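Local atomic coordinates of oxidoreductase, NAD-binding/iron-sulfur cluster-binding protein (Nitratireductor pacificus pht-3B, PDB entry 6ZXU), a protein that acts as a catabolic reductive dehalogenase, removing halogen from organohalide substrates with a bound cobalamin and two [4Fe-4S] clusters. Residues R287-T292 / E604-A609; A382-G387 / V395-A400; M426-G431 / Y453-E458; E458-M463 / K515-T520; P488-A493 / D503-P508. One frame throughout, in Å; residues are numbered along the deposited sequence.

Interactions 2, 3 and 4 belong to one layered unit, in which helices 376-390 and 445-469 pack on an antiparallel sheet of strand order 394-399, 422-429, 514-521, 474-477. Interactions 3 and 4 share helix 445-469 and Glu458, and their centres lie about 8 Å apart; those of 2 and 4 are about 10 Å apart. Interaction 5 lines the cobalamin pocket, the Leu505 side chain being about 4 Å from the cofactor, and it touches interaction 4 through Ile490 and Ser516. In interaction 4, Ile517 comes within about 6 Å of cobalamin. Interaction 1 is more remote, with Tyr288 about 14 Å from it, and along the chain encloses the other four.

Interaction 1: R287-T292 / E604-A609; sequences RYPMET and EGRRLA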
# COMPACT_ATOMS: atom_id res chain seq x y z
N ARG A 287 -4.70 -4.17 -13.87
CA ARG A 287 -4.88 -5.58 -13.77
C ARG A 287 -6.31 -5.97 -13.48
O ARG A 287 -6.78 -7.00 -13.93
CB ARG A 287 -3.94 -6.15 -12.73
CG ARG A 287 -3.94 -7.64 -12.75
CD ARG A 287 -2.71 -8.28 -12.04
NE ARG A 287 -2.75 -7.97 -10.61
CZ ARG A 287 -3.66 -8.45 -9.73
NH1 ARG A 287 -4.66 -9.36 -10.06
NH2 ARG A 287 -3.55 -8.03 -8.48
N TYR A 288 -7.02 -5.12 -12.79
CA TYR A 288 -8.37 -5.50 -12.44
C TYR A 288 -9.32 -4.89 -13.47
O TYR A 288 -9.09 -3.77 -13.94
CB TYR A 288 -8.72 -5.01 -11.04
CG TYR A 288 -7.96 -5.72 -9.92
CD1 TYR A 288 -8.40 -6.90 -9.42
CD2 TYR A 288 -6.77 -5.17 -9.40
CE1 TYR A 288 -7.68 -7.56 -8.42
CE2 TYR A 288 -6.06 -5.81 -8.42
CZ TYR A 288 -6.53 -7.00 -7.91
OH TYR A 288 -5.84 -7.63 -6.88
N PRO A 289 -10.40 -5.59 -13.80
CA PRO A 289 -11.32 -5.14 -14.82
C PRO A 289 -12.31 -4.02 -14.43
O PRO A 289 -13.53 -4.18 -14.47
CB PRO A 289 -12.06 -6.43 -15.18
CG PRO A 289 -12.10 -7.20 -13.93
CD PRO A 289 -10.82 -6.89 -13.23
N MET A 290 -11.76 -2.87 -14.11
CA MET A 290 -12.54 -1.71 -13.74
C MET A 290 -13.43 -1.22 -14.87
O MET A 290 -14.39 -0.54 -14.63
CB MET A 290 -11.60 -0.58 -13.29
CG MET A 290 -11.00 -0.73 -11.89
SD MET A 290 -12.21 -0.84 -10.50
CE MET A 290 -12.79 0.83 -10.38
N GLU A 291 -13.10 -1.55 -16.12
CA GLU A 291 -13.95 -1.18 -17.26
C GLU A 291 -15.28 -1.87 -17.26
O GLU A 291 -16.12 -1.50 -18.02
CB GLU A 291 -13.22 -1.46 -18.56
CG GLU A 291 -13.05 -2.92 -18.93
CD GLU A 291 -11.85 -3.61 -18.31
OE1 GLU A 291 -11.07 -2.99 -17.50
OE2 GLU A 291 -11.72 -4.82 -18.60
N THR A 292 -15.50 -2.86 -16.41
CA THR A 292 -16.77 -3.58 -16.32
C THR A 292 -17.69 -3.04 -15.26
O THR A 292 -18.77 -3.57 -15.09
CB THR A 292 -16.57 -5.10 -16.01
OG1 THR A 292 -16.05 -5.32 -14.68
CG2 THR A 292 -15.63 -5.72 -17.05
N GLU A 604 -13.26 -18.29 -7.07
CA GLU A 604 -14.49 -18.17 -6.27
C GLU A 604 -14.62 -16.82 -5.59
O GLU A 604 -15.74 -16.35 -5.38
CB GLU A 604 -14.66 -19.28 -5.21
CG GLU A 604 -14.14 -18.87 -3.87
CD GLU A 604 -14.61 -19.68 -2.62
OE1 GLU A 604 -15.49 -20.60 -2.65
OE2 GLU A 604 -14.05 -19.33 -1.55
N GLY A 605 -13.49 -16.23 -5.15
CA GLY A 605 -13.51 -14.96 -4.55
C GLY A 605 -13.99 -13.89 -5.51
O GLY A 605 -14.85 -13.08 -5.16
N ARG A 606 -13.50 -13.92 -6.75
CA ARG A 606 -13.96 -13.01 -7.73
C ARG A 606 -15.44 -13.19 -8.03
O ARG A 606 -16.16 -12.24 -8.24
CB ARG A 606 -13.10 -13.11 -8.96
CG ARG A 606 -13.48 -12.09 -10.03
CD ARG A 606 -13.11 -10.62 -9.57
NE ARG A 606 -11.63 -10.55 -9.49
CZ ARG A 606 -10.84 -10.31 -10.53
NH1 ARG A 606 -11.34 -10.17 -11.76
NH2 ARG A 606 -9.56 -10.31 -10.32
N ARG A 607 -15.90 -14.44 -8.05
CA ARG A 607 -17.28 -14.74 -8.29
C ARG A 607 -18.21 -14.21 -7.17
O ARG A 607 -19.30 -13.70 -7.47
CB ARG A 607 -17.47 -16.25 -8.51
CG ARG A 607 -18.91 -16.68 -8.83
CD ARG A 607 -19.59 -15.84 -9.93
NE ARG A 607 -18.79 -15.83 -11.16
CZ ARG A 607 -18.93 -16.71 -12.16
NH1 ARG A 607 -19.87 -17.66 -12.10
NH2 ARG A 607 -18.17 -16.64 -13.24
N LEU A 608 -17.81 -14.33 -5.93
CA LEU A 608 -18.61 -13.79 -4.86
C LEU A 608 -18.75 -12.29 -4.95
O LEU A 608 -19.85 -11.74 -4.71
CB LEU A 608 -18.08 -14.16 -3.54
CG LEU A 608 -18.32 -15.63 -3.12
CD1 LEU A 608 -17.43 -15.95 -1.96
CD2 LEU A 608 -19.75 -15.83 -2.71
N ALA A 609 -17.71 -11.61 -5.44
CA ALA A 609 -17.84 -10.17 -5.69
C ALA A 609 -18.74 -9.87 -6.88
O ALA A 609 -19.54 -8.96 -6.83
CB ALA A 609 -16.47 -9.56 -5.93
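Tyr288 and Pro289 meet helix 603-614 through one side chain, the guanidinium group of Arg606. NH1 packs beside the proline ring, 3.6 Å from Pro289 CD, while NH2 lies 3.7 Å from Tyr288 CD1. The ring and guanidinium planes are 52° apart, a slanted approach that rules out a parallel cation-pi stack. Arg606 starts with CG anti to its own N (chi1 -176°) and then bends at chi2 and chi3, which turns the NH1 and NH2 end against the loop. Pro289 is the centre of an inverse gamma turn, closed by a bond of 2.8 Å from Met290 N to Tyr288 O. Its carbonyl oxygen accepts from both OG1 and N of Thr292, at 2.8 Å from OG1.

This compact patch, largely buried, contrasts with the exposed side chains of Arg287, Glu291 and Thr292 on the loop. Arg287 NH1 stays 5.0 Å from Arg606 NH2, with no contact between them. The Tyr288 ring also meets that of Phe394, at the start of strand 394-399.

Arg606 NH1 donates to Gln25 OE1, and NH2 forms a salt bridge with Asp601, which also has a long, weak ion pair with Arg287. NH1 and NH2 thus find their polar partners outside the two segments, and what the guanidinium gives Tyr288 and Pro289 is van der Waals packing, with Asp601 probably tempering the two nearby positive charges.

Interaction 2: A382-G387 / V395-A400; sequences AIKALG and VGICRA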
# COMPACT_ATOMS: atom_id res chain seq x y z
N ALA A 382 -1.45 7.63 -20.67
CA ALA A 382 -0.03 7.64 -20.38
C ALA A 382 0.23 7.65 -18.87
O ALA A 382 1.01 6.90 -18.40
CB ALA A 382 0.70 8.83 -21.04
N ILE A 383 -0.48 8.47 -18.14
CA ILE A 383 -0.39 8.59 -16.71
C ILE A 383 -0.82 7.27 -16.04
O ILE A 383 -0.15 6.80 -15.15
CB ILE A 383 -1.24 9.79 -16.24
CG1 ILE A 383 -0.53 11.13 -16.53
CG2 ILE A 383 -1.52 9.72 -14.74
CD1 ILE A 383 0.75 11.35 -15.77
N LYS A 384 -1.89 6.68 -16.49
CA LYS A 384 -2.28 5.38 -16.01
C LYS A 384 -1.24 4.29 -16.26
O LYS A 384 -0.84 3.60 -15.35
CB LYS A 384 -3.65 4.97 -16.51
CG LYS A 384 -4.74 5.89 -16.06
CD LYS A 384 -6.09 5.43 -16.57
CE LYS A 384 -7.17 6.35 -16.08
NZ LYS A 384 -8.47 5.83 -16.53
N ALA A 385 -0.76 4.18 -17.48
CA ALA A 385 0.29 3.24 -17.82
C ALA A 385 1.52 3.47 -16.93
O ALA A 385 2.15 2.48 -16.45
CB ALA A 385 0.67 3.38 -19.30
N LEU A 386 1.86 4.71 -16.69
CA LEU A 386 2.98 5.06 -15.88
C LEU A 386 2.79 4.59 -14.46
O LEU A 386 3.68 3.92 -13.87
CB LEU A 386 3.24 6.54 -15.94
CG LEU A 386 4.41 7.09 -15.19
CD1 LEU A 386 5.67 6.37 -15.67
CD2 LEU A 386 4.60 8.60 -15.31
N GLY A 387 1.63 4.82 -13.89
CA GLY A 387 1.36 4.33 -12.51
C GLY A 387 1.42 2.81 -12.42
O GLY A 387 2.02 2.30 -11.48
N VAL A 395 -5.22 3.15 -10.77
CA VAL A 395 -4.99 4.55 -11.10
C VAL A 395 -6.30 5.17 -11.65
O VAL A 395 -6.99 4.56 -12.47
CB VAL A 395 -3.89 4.77 -12.18
CG1 VAL A 395 -3.61 6.25 -12.38
CG2 VAL A 395 -2.60 4.06 -11.85
N GLY A 396 -6.67 6.30 -11.09
CA GLY A 396 -7.79 7.08 -11.57
C GLY A 396 -7.44 8.56 -11.54
O GLY A 396 -6.58 8.99 -10.83
N ILE A 397 -8.21 9.36 -12.24
CA ILE A 397 -7.98 10.76 -12.41
C ILE A 397 -9.27 11.54 -12.27
O ILE A 397 -10.32 11.11 -12.79
CB ILE A 397 -7.40 11.04 -13.85
CG1 ILE A 397 -6.14 10.19 -14.07
CG2 ILE A 397 -7.08 12.53 -13.97
CD1 ILE A 397 -5.70 10.11 -15.49
N CYS A 398 -9.22 12.60 -11.53
CA CYS A 398 -10.36 13.52 -11.33
C CYS A 398 -9.89 14.96 -11.34
O CYS A 398 -8.71 15.25 -11.22
CB CYS A 398 -11.19 13.17 -10.07
SG CYS A 398 -10.39 13.47 -8.49
N ARG A 399 -10.83 15.91 -11.47
CA ARG A 399 -10.51 17.31 -11.15
C ARG A 399 -10.29 17.51 -9.66
O ARG A 399 -11.06 17.03 -8.83
CB ARG A 399 -11.66 18.22 -11.61
CG ARG A 399 -11.69 18.27 -13.10
CD ARG A 399 -12.44 19.48 -13.69
NE ARG A 399 -12.02 19.63 -15.11
CZ ARG A 399 -11.02 20.43 -15.53
NH1 ARG A 399 -10.34 21.21 -14.68
NH2 ARG A 399 -10.75 20.48 -16.83
N ALA A 400 -9.27 18.27 -9.33
CA ALA A 400 -8.94 18.63 -7.95
C ALA A 400 -9.77 19.85 -7.57
O ALA A 400 -9.35 20.99 -7.77
CB ALA A 400 -7.45 18.94 -7.80
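Lys384 lies across Val395 and Ile397 where helix 376-390 covers the edge strand 394-399 of a four-stranded antiparallel sheet, an alpha/beta layer packing made by two elements that follow each other in the chain. The short segments run at 145° to each other, roughly antiparallel but clearly inclined, and their axes approach to 8.3 Å, consistent with one layer of side chains between them.

Lys384 sets the geometry. Its CG stands anti to the carbonyl carbon (chi1 -62°), and beyond that the chain is fully extended, which lets the aliphatic part span both strand residues obliquely. CG meets Val395 CG1 at 3.9 Å, and further out CE lies 4.1 Å from Ile397 CD1. The ammonium group is carried past this apolar stretch to a salt bridge with Asp528 OD1. The other oxygen of that carboxylate accepts from Ile397 N, so that Asp528 ties the lysine tip to the strand it crosses.

Ile397 uses the same methyl on a second helix residue: CD1 is 4.3 Å from Ile383 CG2. The end of the Ile383 side chain leads away from the strand, and the residue also packs on Trp163 and Leu523. Val395 sets its two methyls along the helix, CG1 by Lys384 CG and CG2 3.9 Å from Lys384 O. Towards the next turn, Gly387 has no side chain to hold the strand off, and there Val395 CG2 settles 4.0 Å from Gly387 CA.

Interaction 3: M426-G431 / Y453-E458; sequences MLIDQG and YMRGAE
Just after Ile428, whose side chain packs on Gly456 of the neighbouring helix, Asp429 OD1 is gripped by two donors. The first is Gly431 N, 2.8 Å from Asp429 OD1 with an N-H...O angle of 156°; it closes an Asx turn, and the donor stands 46° out of the carboxylate plane. The second is the NE of Arg513, in a salt bridge. Together they would be expected to hold the carboxylate as a charged group, and they fix the end of the strand, where Gly431 occupies the N-cap position of helix 432-437.

Across the contact the meeting is purely apolar. Ile428 CG1 approaches the helix backbone, 4.0 Å from Gly456 CA and 4.1 Å from Gly456 N, a methylene meeting bare backbone. Its position follows from chi1 of -53°, with CG1 anti to the carbonyl carbon. The terminal methyl continues to Arg455, where Ile428 CD1 is 4.3 Å from Arg455 CG. Only the root of that arginine takes part; its tip turns away to salt bridges with Glu178 and Asp118.

Gln430 and Tyr453 border the bound cobalamin, and Tyr453 OH is hydrogen-bonded to Lys515 NZ. Strand 422-429 lies between strands 394-399 and 514-521, its Ile428 paired by backbone bonds with Lys515, while helix 445-469 covers the face on which Ile428 points, with helix 168-190 beyond it.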
# COMPACT_ATOMS: atom_id res chain seq x y z
N MET A 426 -4.02 7.04 -6.78
CA MET A 426 -3.57 5.64 -6.92
C MET A 426 -3.81 4.89 -5.65
O MET A 426 -3.73 5.44 -4.57
CB MET A 426 -2.14 5.59 -7.30
CG MET A 426 -1.99 6.14 -8.67
SD MET A 426 -0.31 6.40 -9.24
CE MET A 426 0.18 7.72 -8.10
N LEU A 427 -4.24 3.64 -5.79
CA LEU A 427 -4.48 2.74 -4.67
C LEU A 427 -3.37 1.68 -4.63
O LEU A 427 -3.02 1.12 -5.65
CB LEU A 427 -5.81 2.13 -4.74
CG LEU A 427 -7.08 2.95 -4.82
CD1 LEU A 427 -8.30 1.95 -4.79
CD2 LEU A 427 -7.20 3.91 -3.67
N ILE A 428 -2.87 1.43 -3.45
CA ILE A 428 -1.91 0.37 -3.13
C ILE A 428 -2.62 -0.61 -2.21
O ILE A 428 -3.09 -0.21 -1.15
CB ILE A 428 -0.66 0.94 -2.47
CG1 ILE A 428 -0.03 2.09 -3.27
CG2 ILE A 428 0.34 -0.17 -2.23
CD1 ILE A 428 0.48 1.60 -4.61
N ASP A 429 -2.66 -1.86 -2.62
CA ASP A 429 -3.27 -2.96 -1.88
C ASP A 429 -2.44 -3.17 -0.60
O ASP A 429 -1.22 -3.31 -0.65
CB ASP A 429 -3.33 -4.23 -2.73
CG ASP A 429 -4.11 -5.34 -2.09
OD1 ASP A 429 -4.28 -5.34 -0.81
OD2 ASP A 429 -4.48 -6.29 -2.83
N GLN A 430 -3.09 -3.11 0.55
CA GLN A 430 -2.40 -3.34 1.82
C GLN A 430 -1.89 -4.79 2.05
O GLN A 430 -0.97 -4.97 2.87
CB GLN A 430 -3.21 -2.94 3.01
CG GLN A 430 -3.25 -1.43 3.21
CD GLN A 430 -3.53 -1.03 4.67
OE1 GLN A 430 -3.01 -1.61 5.60
NE2 GLN A 430 -4.37 -0.00 4.83
N GLY A 431 -2.47 -5.74 1.35
CA GLY A 431 -2.00 -7.11 1.36
C GLY A 431 -2.97 -8.09 2.01
O GLY A 431 -3.00 -8.17 3.23
N TYR A 453 1.91 3.23 2.36
CA TYR A 453 2.26 4.67 2.39
C TYR A 453 3.62 4.92 1.73
O TYR A 453 3.73 5.78 0.85
CB TYR A 453 2.36 5.14 3.80
CG TYR A 453 1.03 5.43 4.43
CD1 TYR A 453 -0.01 5.88 3.69
CD2 TYR A 453 0.88 5.37 5.78
CE1 TYR A 453 -1.20 6.22 4.29
CE2 TYR A 453 -0.31 5.66 6.40
CZ TYR A 453 -1.35 6.14 5.66
OH TYR A 453 -2.57 6.54 6.28
N MET A 454 4.59 4.11 2.06
CA MET A 454 5.89 4.22 1.50
C MET A 454 5.93 3.92 0.02
O MET A 454 6.47 4.72 -0.78
CB MET A 454 6.87 3.31 2.27
CG MET A 454 8.34 3.31 1.82
SD MET A 454 8.54 2.19 0.45
CE MET A 454 7.83 0.55 1.05
N ARG A 455 5.31 2.84 -0.39
CA ARG A 455 5.28 2.48 -1.79
C ARG A 455 4.54 3.51 -2.63
O ARG A 455 5.00 3.89 -3.75
CB ARG A 455 4.61 1.13 -1.97
CG ARG A 455 4.50 0.62 -3.39
CD ARG A 455 5.83 0.44 -4.11
NE ARG A 455 6.82 -0.26 -3.26
CZ ARG A 455 6.78 -1.58 -2.97
NH1 ARG A 455 5.80 -2.34 -3.45
NH2 ARG A 455 7.72 -2.12 -2.17
N GLY A 456 3.40 3.97 -2.13
CA GLY A 456 2.64 5.04 -2.81
C GLY A 456 3.46 6.35 -3.00
O GLY A 456 3.45 6.90 -4.07
N ALA A 457 4.07 6.80 -1.94
CA ALA A 457 4.85 8.02 -1.91
C ALA A 457 5.97 7.96 -2.91
O ALA A 457 6.23 8.94 -3.63
CB ALA A 457 5.39 8.34 -0.55
N GLU A 458 6.62 6.82 -3.02
CA GLU A 458 7.62 6.60 -4.07
C GLU A 458 7.10 6.72 -5.47
O GLU A 458 7.66 7.42 -6.32
CB GLU A 458 8.27 5.22 -3.85
CG GLU A 458 9.20 4.73 -4.95
CD GLU A 458 9.58 3.25 -4.67
OE1 GLU A 458 9.95 2.95 -3.54
OE2 GLU A 458 9.56 2.38 -5.53

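Interaction 4: E458-M463 / K515-T520; sequences EIAGVM and KSIVFT
Met463 and Phe519 pack together where helix 445-469 covers strand 514-521, an inner strand of the antiparallel sheet. It is an alpha/beta layer contact of nearly parallel elements: the segment axes differ by 13° and come within 8.3 Å.

Followed outward, Met463 begins on the ring. CB lies 3.6 Å from Phe519 CE1, and the residue's own carbonyl carbon sits over one ring face. CG, anti to the carbonyl carbon, then heads toward helix 376-390 and packs on Leu386. SD makes an oblique Met-aromatic contact, 5.3 Å from the centroid of the Phe519 ring and 69° off its normal; the same sulfur also meets that of Met426 on the adjoining strand. A bend at chi3 brings Met463 CE back, 3.8 Å from Phe519 CE1, and wedges it against the backbone of Ile383 and Gly387. The two side chains cross at about a right angle. Phe519 reaches this place with CG between its N and carbonyl carbon (chi1 74°), the crowded position for a side chain.

Toward its N-terminal end the strand reaches the cofactor: Lys515 NZ and Ser516 O are hydrogen-bonded to cobalamin, and Ser516 OG is paired with His486. The Ile517 side chain is about 6 Å from the cofactor, so the packing lies just behind the pocket. One helical turn before Met463, Ala460 CB fits between Ile517 and Phe519. It is 4.1 Å from Phe519 CD1, and packed more tightly than usual against Ile517 CG1, at 3.5 Å.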
# COMPACT_ATOMS: atom_id res chain seq x y z
N GLU A 458 6.62 6.82 -3.02
CA GLU A 458 7.62 6.60 -4.07
C GLU A 458 7.10 6.72 -5.47
O GLU A 458 7.66 7.42 -6.32
CB GLU A 458 8.27 5.22 -3.85
CG GLU A 458 9.20 4.73 -4.95
CD GLU A 458 9.58 3.25 -4.67
OE1 GLU A 458 9.95 2.95 -3.54
OE2 GLU A 458 9.56 2.38 -5.53
N ILE A 459 5.98 6.04 -5.75
CA ILE A 459 5.39 6.02 -7.08
C ILE A 459 4.89 7.41 -7.48
O ILE A 459 5.19 7.91 -8.58
CB ILE A 459 4.21 4.98 -7.16
CG1 ILE A 459 4.82 3.55 -7.05
CG2 ILE A 459 3.36 5.21 -8.42
CD1 ILE A 459 3.75 2.52 -6.78
N ALA A 460 4.23 8.08 -6.56
CA ALA A 460 3.69 9.38 -6.86
C ALA A 460 4.79 10.45 -6.90
O ALA A 460 4.63 11.41 -7.61
CB ALA A 460 2.60 9.81 -5.84
N GLY A 461 5.83 10.29 -6.13
CA GLY A 461 6.96 11.20 -6.18
C GLY A 461 7.60 11.17 -7.53
O GLY A 461 7.91 12.19 -8.11
N VAL A 462 7.81 9.97 -8.06
CA VAL A 462 8.39 9.78 -9.39
C VAL A 462 7.47 10.38 -10.45
O VAL A 462 7.91 11.09 -11.36
CB VAL A 462 8.68 8.29 -9.66
CG1 VAL A 462 8.94 8.08 -11.12
CG2 VAL A 462 9.89 7.85 -8.90
N MET A 463 6.18 10.11 -10.37
CA MET A 463 5.23 10.56 -11.37
C MET A 463 5.11 12.07 -11.41
O MET A 463 5.09 12.66 -12.48
CB MET A 463 3.88 9.90 -11.16
CG MET A 463 3.91 8.41 -11.54
SD MET A 463 2.37 7.58 -11.12
CE MET A 463 1.31 8.12 -12.46
N LYS A 515 -4.38 1.70 0.64
CA LYS A 515 -4.00 3.02 0.97
C LYS A 515 -3.94 3.76 -0.36
O LYS A 515 -3.60 3.20 -1.36
CB LYS A 515 -2.67 3.19 1.76
CG LYS A 515 -2.64 2.64 3.19
CD LYS A 515 -3.51 3.49 4.13
CE LYS A 515 -3.17 3.21 5.52
NZ LYS A 515 -3.86 4.18 6.43
N SER A 516 -4.38 5.01 -0.33
CA SER A 516 -4.32 5.86 -1.49
C SER A 516 -3.09 6.74 -1.35
O SER A 516 -2.64 7.06 -0.27
CB SER A 516 -5.57 6.73 -1.61
OG SER A 516 -5.74 7.49 -0.43
N ILE A 517 -2.59 7.14 -2.50
CA ILE A 517 -1.69 8.29 -2.65
C ILE A 517 -2.32 9.16 -3.74
O ILE A 517 -2.94 8.67 -4.69
CB ILE A 517 -0.26 7.79 -3.00
CG1 ILE A 517 0.78 8.93 -3.03
CG2 ILE A 517 -0.24 7.06 -4.35
CD1 ILE A 517 1.18 9.46 -1.74
N VAL A 518 -2.19 10.45 -3.59
CA VAL A 518 -2.64 11.45 -4.54
C VAL A 518 -1.48 12.34 -4.93
O VAL A 518 -0.64 12.69 -4.12
CB VAL A 518 -3.77 12.32 -3.98
CG1 VAL A 518 -4.21 13.33 -4.99
CG2 VAL A 518 -4.94 11.50 -3.57
N PHE A 519 -1.32 12.60 -6.24
CA PHE A 519 -0.57 13.77 -6.63
C PHE A 519 -1.42 14.64 -7.49
O PHE A 519 -2.18 14.16 -8.32
CB PHE A 519 0.80 13.50 -7.31
CG PHE A 519 0.72 13.02 -8.69
CD1 PHE A 519 0.69 11.64 -8.96
CD2 PHE A 519 0.84 13.91 -9.75
CE1 PHE A 519 0.67 11.18 -10.25
CE2 PHE A 519 0.80 13.43 -11.06
CZ PHE A 519 0.70 12.09 -11.30
N THR A 520 -1.31 15.94 -7.22
CA THR A 520 -2.02 16.94 -8.02
C THR A 520 -1.11 17.46 -9.12
O THR A 520 0.11 17.43 -8.99
CB THR A 520 -2.54 18.06 -7.15
OG1 THR A 520 -1.50 18.61 -6.34
CG2 THR A 520 -3.66 17.49 -6.20

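Interaction 5: P488-A493 / D503-P508; sequences PAILMA and DTLLNP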
# COMPACT_ATOMS: atom_id res chain seq x y z
N PRO A 488 -12.42 12.35 -1.04
CA PRO A 488 -13.31 12.79 -2.13
C PRO A 488 -12.69 12.60 -3.51
O PRO A 488 -13.39 12.34 -4.46
CB PRO A 488 -13.50 14.25 -1.81
CG PRO A 488 -12.46 14.66 -0.94
CD PRO A 488 -12.09 13.45 -0.13
N ALA A 489 -11.35 12.65 -3.59
CA ALA A 489 -10.66 12.30 -4.82
C ALA A 489 -10.78 10.83 -5.18
O ALA A 489 -11.02 10.50 -6.34
CB ALA A 489 -9.23 12.73 -4.73
N ILE A 490 -10.69 9.94 -4.22
CA ILE A 490 -10.94 8.50 -4.46
C ILE A 490 -12.37 8.33 -5.01
O ILE A 490 -12.58 7.59 -5.96
CB ILE A 490 -10.74 7.64 -3.20
CG1 ILE A 490 -9.30 7.75 -2.72
CG2 ILE A 490 -11.08 6.20 -3.47
CD1 ILE A 490 -9.17 7.28 -1.27
N LEU A 491 -13.33 9.05 -4.42
CA LEU A 491 -14.74 8.94 -4.87
C LEU A 491 -14.92 9.50 -6.29
O LEU A 491 -15.49 8.82 -7.13
CB LEU A 491 -15.62 9.69 -3.95
CG LEU A 491 -17.08 9.56 -4.30
CD1 LEU A 491 -17.66 8.19 -3.96
CD2 LEU A 491 -17.85 10.64 -3.55
N MET A 492 -14.44 10.69 -6.53
CA MET A 492 -14.60 11.36 -7.86
C MET A 492 -13.81 10.71 -8.98
O MET A 492 -14.23 10.69 -10.12
CB MET A 492 -14.25 12.82 -7.80
CG MET A 492 -15.23 13.70 -7.01
SD MET A 492 -16.97 13.38 -7.51
CE MET A 492 -17.56 13.75 -5.85
N ALA A 493 -12.69 10.07 -8.66
CA ALA A 493 -11.87 9.28 -9.62
C ALA A 493 -12.42 7.92 -9.90
O ALA A 493 -11.88 7.22 -10.73
CB ALA A 493 -10.43 9.21 -9.14
N ASP A 503 -14.67 6.52 7.07
CA ASP A 503 -13.62 7.34 6.50
C ASP A 503 -12.74 6.54 5.58
O ASP A 503 -11.61 6.95 5.28
CB ASP A 503 -12.74 8.02 7.65
CG ASP A 503 -13.46 9.33 8.30
OD1 ASP A 503 -14.74 9.54 8.10
OD2 ASP A 503 -12.72 10.20 8.92
N THR A 504 -13.27 5.42 5.07
CA THR A 504 -12.59 4.54 4.12
C THR A 504 -13.59 4.26 2.99
O THR A 504 -14.77 3.98 3.23
CB THR A 504 -12.20 3.18 4.79
OG1 THR A 504 -11.33 3.37 5.85
CG2 THR A 504 -11.51 2.26 3.84
N LEU A 505 -13.12 4.37 1.75
CA LEU A 505 -13.88 4.00 0.57
C LEU A 505 -13.53 2.59 0.11
O LEU A 505 -12.41 2.13 0.28
CB LEU A 505 -13.64 4.96 -0.60
CG LEU A 505 -14.47 6.29 -0.37
CD1 LEU A 505 -13.62 7.17 0.52
CD2 LEU A 505 -14.83 6.93 -1.62
N LEU A 506 -14.51 1.91 -0.46
CA LEU A 506 -14.41 0.52 -0.76
C LEU A 506 -14.43 0.29 -2.29
O LEU A 506 -15.26 0.79 -3.01
CB LEU A 506 -15.55 -0.22 -0.05
CG LEU A 506 -15.56 -1.74 0.05
CD1 LEU A 506 -16.34 -2.13 1.24
CD2 LEU A 506 -16.11 -2.43 -1.20
N ASN A 507 -13.46 -0.48 -2.76
CA ASN A 507 -13.22 -0.80 -4.16
C ASN A 507 -13.83 -2.17 -4.46
O ASN A 507 -13.80 -3.07 -3.62
CB ASN A 507 -11.68 -0.83 -4.43
CG ASN A 507 -11.33 -1.29 -5.80
OD1 ASN A 507 -11.21 -2.45 -6.08
ND2 ASN A 507 -11.19 -0.32 -6.71
N PRO A 508 -14.43 -2.37 -5.66
CA PRO A 508 -15.12 -3.63 -5.87
C PRO A 508 -14.21 -4.86 -6.02
O PRO A 508 -14.68 -6.00 -5.94
CB PRO A 508 -15.94 -3.35 -7.13
CG PRO A 508 -15.25 -2.22 -7.78
CD PRO A 508 -14.68 -1.38 -6.70
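Ile490 and Leu505 are the closest backbone pair, with CA atoms 7.4 Å apart, where the last turns of helix 486-492 face the short strand 505-506. That strand pairs weakly with strand 497-498 in a two-stranded antiparallel ribbon at the cobalamin pocket. The helix is regular, with Met492 N bonded to Pro488 O at 2.8 Å, whereas Leu505 is extended (psi 148°) and directs its side chain at the helix. Its neighbour Leu506 points away, so the strand lies between the cobalamin pocket and one iron-sulfur cluster, the Leu505 side chain being about 4 Å from cobalamin and Leu506 touching the cluster.

Leu505 is received by two helix residues. Its CB lies 4.0 Å from the CG2 branch of Ile490. Further along, CD2 enters the angle between backbone and side chain of Leu491, 3.7 Å from CB and 3.8 Å from N of that residue. These two leucines cross at about a right angle; Leu491 has CG anti to its N (chi1 -177°), which brings its CD1 to 3.9 Å from Leu505 CD2.

Polar groups of 503-508 bind the cofactor. Leu505 N and Asp503 OD2 are each hydrogen-bonded to cobalamin, and Asp503 OD1 is held by a salt bridge from Lys569. The packed side chain and a cofactor-binding amide therefore belong to the same residue, Leu505. On the sheet side, Ile490 extends to Ser516, where its CD1 methyl packs against Ser516 OG.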